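Local coordinates for Alr4995 protein (Nostoc sp., PDB 6LRF), which acts as a bifunctional arginine dihydrolase and ornithine cyclodeaminase, probably turning arginine into ornithine in one part of the chain and ornithine into proline in another, at residues 129-134 against 197-202; 505-510 against 686-691. One frame throughout, in Å; residues are numbered along the deposited sequence.

How the contacts relate
The two contacts lie in different parts of the fold and follow one another along the chain, contact 1 closing before contact 2 opens. Contact 1 joins strand 132-136, part of a mixed sheet, to the end of helix 190-199 in the dimethylargininase-like region. Contact 2 pairs helices 505-513 and 680-694, which belong with the six-stranded parallel sheet of the Rossmann-like region. Their centres are 32 Å apart and their nearest atoms about 13 Å, so they neither touch nor share a helix, strand or sheet. The separation fits a two-function enzyme, with arginine dihydrolase chemistry probably in the first region and ornithine cyclodeamination probably in the second.

Contact 1 (129-134 against 197-202); sequences GRWLWA and EMRVAP
Trp131 holds CG between its backbone N and carbonyl carbon (chi1 50°), and Arg199 is bent at its second torsion (chi2 -78°); together these carry the arginine chain across one face of the indole. The methylene CD makes a CH-pi contact, 4.3 Å from the centroid of the Trp131 six-membered ring. Farther along, the guanidinium stands edge-on over that same face, its plane 88° from the indole, in a cation-pi contact with CZ 4.8 Å from the centroid. NH1 comes lowest, 3.2 Å from Trp131 CE3, toward the rim of the ring. NH1 also forms a salt bridge with Glu155 on the adjoining strand, so the carboxylate and the indole together fix the guanidinium's rotation. On the opposite face of Trp131 lies the CB of Arg130, leaving the indole sandwiched between two arginine chains. Nearer its root, Arg199 is met by the second tryptophan: CB lies 3.7 Å from Trp133 CH2. Val200 CG2 extends this apolar patch, 4.2 Å from Trp133 CZ2, while Phe173 packs edge-to-face with the Trp133 ring. With an alanine in place of Trp131, Arg199 would probably lose the surface under its guanidinium and be freer to turn away from Glu155. The contact thus ties the 129-134 segment to the last turn of helix 190-199, where Val200 leaves helical geometry, within a domain consistent with the alpha/beta-propeller of the guanidino-group-modifying enzymes.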
loop_
_atom_site.group_PDB
_atom_site.type_symbol
_atom_site.label_atom_id
_atom_site.label_comp_id
_atom_site.label_asym_id
_atom_site.label_seq_id
_atom_site.Cartn_x
_atom_site.Cartn_y
_atom_site.Cartn_z
ATOM N N GLY B 129 39.681 30.067 -26.872
ATOM C CA GLY B 129 39.258 29.936 -28.260
ATOM C C GLY B 129 39.430 28.570 -28.909
ATOM O O GLY B 129 39.533 28.479 -30.143
ATOM N N ARG B 130 39.448 27.508 -28.102
ATOM C CA ARG B 130 39.751 26.168 -28.623
ATOM C C ARG B 130 38.552 25.508 -29.309
ATOM O O ARG B 130 38.706 24.767 -30.288
ATOM C CB ARG B 130 40.271 25.277 -27.488
ATOM C CG ARG B 130 41.609 25.773 -26.889
ATOM C CD ARG B 130 41.948 25.039 -25.597
ATOM N NE ARG B 130 40.975 25.321 -24.545
ATOM C CZ ARG B 130 40.797 24.556 -23.473
ATOM N NH1 ARG B 130 41.533 23.461 -23.318
ATOM N NH2 ARG B 130 39.882 24.878 -22.559
ATOM N N TRP B 131 37.360 25.776 -28.785
ATOM C CA TRP B 131 36.134 25.215 -29.347
ATOM C C TRP B 131 34.947 26.085 -28.977
ATOM O O TRP B 131 35.075 27.036 -28.189
ATOM C CB TRP B 131 35.903 23.780 -28.851
ATOM C CG TRP B 131 36.007 23.655 -27.356
ATOM C CD1 TRP B 131 35.126 24.137 -26.416
ATOM C CD2 TRP B 131 37.061 23.018 -26.627
ATOM N NE1 TRP B 131 35.581 23.839 -25.147
ATOM C CE2 TRP B 131 36.763 23.150 -25.252
ATOM C CE3 TRP B 131 38.230 22.346 -27.005
ATOM C CZ2 TRP B 131 37.588 22.631 -24.258
ATOM C CZ3 TRP B 131 39.049 21.840 -26.020
ATOM C CH2 TRP B 131 38.724 21.981 -24.662
ATOM N N LEU B 132 33.796 25.752 -29.553
ATOM C CA LEU B 132 32.531 26.411 -29.248
ATOM C C LEU B 132 31.574 25.452 -28.525
ATOM O O LEU B 132 31.303 24.347 -29.010
ATOM C CB LEU B 132 31.867 26.917 -30.534
ATOM C CG LEU B 132 30.472 27.506 -30.345
ATOM C CD1 LEU B 132 30.572 28.806 -29.583
ATOM C CD2 LEU B 132 29.770 27.705 -31.688
ATOM N N TRP B 133 31.066 25.886 -27.378
ATOM C CA TRP B 133 30.009 25.179 -26.675
ATOM C C TRP B 133 28.657 25.635 -27.205
ATOM O O TRP B 133 28.350 26.812 -27.110
ATOM C CB TRP B 133 30.069 25.460 -25.174
ATOM C CG TRP B 133 31.364 25.094 -24.443
ATOM C CD1 TRP B 133 32.364 25.948 -24.054
ATOM C CD2 TRP B 133 31.731 23.801 -23.945
ATOM N NE1 TRP B 133 33.345 25.258 -23.374
ATOM C CE2 TRP B 133 32.978 23.939 -23.289
ATOM C CE3 TRP B 133 31.131 22.532 -24.002
ATOM C CZ2 TRP B 133 33.638 22.860 -22.698
ATOM C CZ3 TRP B 133 31.785 21.463 -23.409
ATOM C CH2 TRP B 133 33.028 21.633 -22.769
ATOM N N ALA B 134 27.838 24.729 -27.734
ATOM C CA ALA B 134 26.506 25.117 -28.211
ATOM C C ALA B 134 25.399 24.394 -27.469
ATOM O O ALA B 134 25.408 23.167 -27.385
ATOM C CB ALA B 134 26.364 24.844 -29.699
ATOM N N GLU B 197 32.983 17.258 -18.205
ATOM C CA GLU B 197 33.974 16.733 -17.286
ATOM C C GLU B 197 35.166 16.145 -18.053
ATOM O O GLU B 197 36.279 16.146 -17.537
ATOM C CB GLU B 197 33.317 15.721 -16.332
ATOM C CG GLU B 197 32.400 16.407 -15.296
ATOM C CD GLU B 197 31.341 15.482 -14.686
ATOM O OE1 GLU B 197 31.454 14.254 -14.845
ATOM O OE2 GLU B 197 30.388 15.976 -14.042
HETATM N N MSE B 198 34.963 15.703 -19.295
HETATM C CA MSE B 198 36.096 15.254 -20.123
HETATM C C MSE B 198 36.936 16.416 -20.682
HETATM O O MSE B 198 38.137 16.265 -20.914
HETATM C CB MSE B 198 35.618 14.383 -21.285
HETATM C CG MSE B 198 35.290 12.943 -20.897
HETATM SE SE MSE B 198 34.732 11.856 -22.426
HETATM C CE MSE B 198 33.121 12.813 -22.934
ATOM N N ARG B 199 36.315 17.572 -20.894
ATOM C CA ARG B 199 36.988 18.690 -21.564
ATOM C C ARG B 199 37.568 19.705 -20.578
ATOM O O ARG B 199 38.463 20.486 -20.918
ATOM C CB ARG B 199 36.015 19.397 -22.505
ATOM C CG ARG B 199 35.563 18.540 -23.678
ATOM C CD ARG B 199 36.634 18.498 -24.723
ATOM N NE ARG B 199 36.234 17.763 -25.917
ATOM C CZ ARG B 199 36.554 18.145 -27.148
ATOM N NH1 ARG B 199 37.258 19.263 -27.331
ATOM N NH2 ARG B 199 36.169 17.425 -28.193
ATOM N N VAL B 200 37.036 19.709 -19.362
ATOM C CA VAL B 200 37.494 20.641 -18.341
ATOM C C VAL B 200 37.928 19.874 -17.096
ATOM O O VAL B 200 37.132 19.122 -16.530
ATOM C CB VAL B 200 36.390 21.651 -17.959
ATOM C CG1 VAL B 200 36.920 22.676 -16.976
ATOM C CG2 VAL B 200 35.848 22.333 -19.202
ATOM N N ALA B 201 39.187 20.065 -16.697
ATOM C CA ALA B 201 39.762 19.441 -15.498
ATOM C C ALA B 201 39.088 19.955 -14.225
ATOM O O ALA B 201 38.683 21.116 -14.175
ATOM C CB ALA B 201 41.288 19.696 -15.442
ATOM N N PRO B 202 38.983 19.099 -13.186
ATOM C CA PRO B 202 38.231 19.391 -11.952
ATOM C C PRO B 202 38.639 20.678 -11.220
ATOM O O PRO B 202 37.777 21.318 -10.615
ATOM C CB PRO B 202 38.524 18.172 -11.071
ATOM C CG PRO B 202 38.828 17.083 -12.026
ATOM C CD PRO B 202 39.560 17.741 -13.161
#

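Contact 2 (505-510 against 686-691)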
loop_
_atom_site.group_PDB
_atom_site.type_symbol
_atom_site.label_atom_id
_atom_site.label_comp_id
_atom_site.label_asym_id
_atom_site.label_seq_id
_atom_site.Cartn_x
_atom_site.Cartn_y
_atom_site.Cartn_z
ATOM N N GLY B 505 22.900 7.274 -2.483
ATOM C CA GLY B 505 24.262 6.851 -2.773
ATOM C C GLY B 505 25.362 7.788 -2.300
ATOM O O GLY B 505 26.338 7.347 -1.703
ATOM N N GLU B 506 25.207 9.082 -2.563
ATOM C CA GLU B 506 26.162 10.083 -2.079
ATOM C C GLU B 506 26.255 10.059 -0.560
ATOM O O GLU B 506 27.328 10.256 -0.003
ATOM C CB GLU B 506 25.777 11.495 -2.555
ATOM C CG GLU B 506 24.319 11.856 -2.277
ATOM C CD GLU B 506 24.005 13.344 -2.464
ATOM O OE1 GLU B 506 24.953 14.164 -2.501
ATOM O OE2 GLU B 506 22.802 13.683 -2.576
ATOM N N HIS B 507 25.135 9.820 0.119
ATOM C CA HIS B 507 25.155 9.864 1.584
ATOM C C HIS B 507 25.767 8.609 2.184
ATOM O O HIS B 507 26.537 8.689 3.141
ATOM C CB HIS B 507 23.749 10.079 2.134
ATOM C CG HIS B 507 23.136 11.375 1.704
ATOM N ND1 HIS B 507 23.643 12.598 2.084
ATOM C CD2 HIS B 507 22.070 11.637 0.910
ATOM C CE1 HIS B 507 22.912 13.558 1.549
ATOM N NE2 HIS B 507 21.950 13.003 0.834
ATOM N N LEU B 508 25.433 7.452 1.620
ATOM C CA LEU B 508 26.087 6.216 2.032
ATOM C C LEU B 508 27.593 6.315 1.782
ATOM O O LEU B 508 28.379 5.920 2.627
ATOM C CB LEU B 508 25.489 5.000 1.301
ATOM C CG LEU B 508 26.164 3.654 1.590
ATOM C CD1 LEU B 508 26.351 3.454 3.094
ATOM C CD2 LEU B 508 25.356 2.512 1.010
ATOM N N SER B 509 27.983 6.851 0.626
ATOM C CA SER B 509 29.393 7.099 0.299
ATOM C C SER B 509 30.078 7.901 1.377
ATOM O O SER B 509 31.211 7.621 1.775
ATOM C CB SER B 509 29.526 7.878 -1.020
ATOM O OG SER B 509 29.282 7.064 -2.142
ATOM N N ARG B 510 29.387 8.944 1.817
ATOM C CA ARG B 510 29.935 9.830 2.827
ATOM C C ARG B 510 30.123 9.091 4.157
ATOM O O ARG B 510 31.185 9.182 4.779
ATOM C CB ARG B 510 29.032 11.049 3.000
ATOM C CG ARG B 510 29.449 11.918 4.151
ATOM C CD ARG B 510 29.404 13.388 3.814
ATOM N NE ARG B 510 29.876 14.144 4.967
ATOM C CZ ARG B 510 29.084 14.779 5.821
ATOM N NH1 ARG B 510 27.771 14.780 5.633
ATOM N NH2 ARG B 510 29.610 15.427 6.853
ATOM N N LEU B 686 18.818 12.801 6.080
ATOM C CA LEU B 686 18.656 13.233 7.464
ATOM C C LEU B 686 19.754 12.718 8.375
ATOM O O LEU B 686 20.248 13.442 9.240
ATOM C CB LEU B 686 17.317 12.749 7.993
ATOM C CG LEU B 686 16.082 13.285 7.289
ATOM C CD1 LEU B 686 14.860 12.487 7.713
ATOM C CD2 LEU B 686 15.932 14.757 7.631
ATOM N N LEU B 687 20.111 11.448 8.200
ATOM C CA LEU B 687 21.142 10.831 9.020
ATOM C C LEU B 687 22.460 11.586 8.891
ATOM O O LEU B 687 23.136 11.854 9.894
ATOM C CB LEU B 687 21.333 9.362 8.637
ATOM C CG LEU B 687 22.427 8.620 9.400
ATOM C CD1 LEU B 687 22.033 8.450 10.870
ATOM C CD2 LEU B 687 22.702 7.276 8.745
ATOM N N THR B 688 22.830 11.940 7.663
ATOM C CA THR B 688 24.089 12.670 7.466
ATOM C C THR B 688 23.981 14.121 7.977
ATOM O O THR B 688 24.940 14.659 8.536
ATOM C CB THR B 688 24.535 12.661 5.983
ATOM O OG1 THR B 688 23.389 12.817 5.133
ATOM C CG2 THR B 688 25.242 11.337 5.647
ATOM N N GLN B 689 22.819 14.741 7.792
ATOM C CA GLN B 689 22.572 16.059 8.360
ATOM C C GLN B 689 22.662 15.979 9.873
ATOM O O GLN B 689 23.295 16.813 10.511
ATOM C CB GLN B 689 21.205 16.592 7.946
ATOM C CG GLN B 689 21.120 17.050 6.508
ATOM C CD GLN B 689 19.684 17.196 6.046
ATOM O OE1 GLN B 689 19.365 16.979 4.871
ATOM N NE2 GLN B 689 18.803 17.553 6.974
ATOM N N GLN B 690 22.042 14.951 10.441
ATOM C CA GLN B 690 22.013 14.805 11.886
ATOM C C GLN B 690 23.385 14.489 12.474
ATOM O O GLN B 690 23.675 14.856 13.614
ATOM C CB GLN B 690 21.011 13.727 12.278
ATOM C CG GLN B 690 20.634 13.756 13.732
ATOM C CD GLN B 690 19.799 14.967 14.094
ATOM O OE1 GLN B 690 19.417 15.761 13.232
ATOM N NE2 GLN B 690 19.513 15.116 15.378
ATOM N N LEU B 691 24.232 13.818 11.699
ATOM C CA LEU B 691 25.580 13.481 12.155
ATOM C C LEU B 691 26.489 14.693 12.145
ATOM O O LEU B 691 27.505 14.737 12.843
ATOM C CB LEU B 691 26.196 12.389 11.286
ATOM C CG LEU B 691 25.747 10.964 11.591
ATOM C CD1 LEU B 691 26.034 10.095 10.393
ATOM C CD2 LEU B 691 26.471 10.441 12.811
#
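Thr688 OG1 is hydrogen-bonded to two carbonyl oxygens of its own helix, those of Leu684 and Ser685, and His507 ND1 approaches it from the facing helix at 3.1 Å. With OG1 between the backbone N and the carbonyl carbon (chi1 39°), the hydroxyl can turn back to the preceding turn, while CG2 goes to the other helix. That methyl lies 4.0 Å from His507 CB and 3.9 Å from His507 O, so the small threonine packs against backbone as well as side chain. The histidine and threonine side chains cross at about a right angle, and the helices come close here: the CA atoms of His507 and Thr688 are 6.6 Å apart. Helix 505-513 connects the neighbouring parallel strands 491-495 and 519-523 in a beta-alpha-beta unit, and helix 680-694 follows the outermost strand 673-677; the strand order 3-2-1-4-5-6 is that of the Rossmann fold. One turn on from His507, Arg510 brings NH1 to 3.9 Å from Thr688 CB, from a direction roughly at right angles to that of His507 ND1. Two acids hold this guanidinium: Glu514, just past the end of helix 505-513, bridges NE, whereas Asp692, on helix 680-694, bridges NH2 and adds an ionic tie between the helices. Alongside, Leu687 and Leu691 of helix 680-694 pack on Leu511 of helix 505-513.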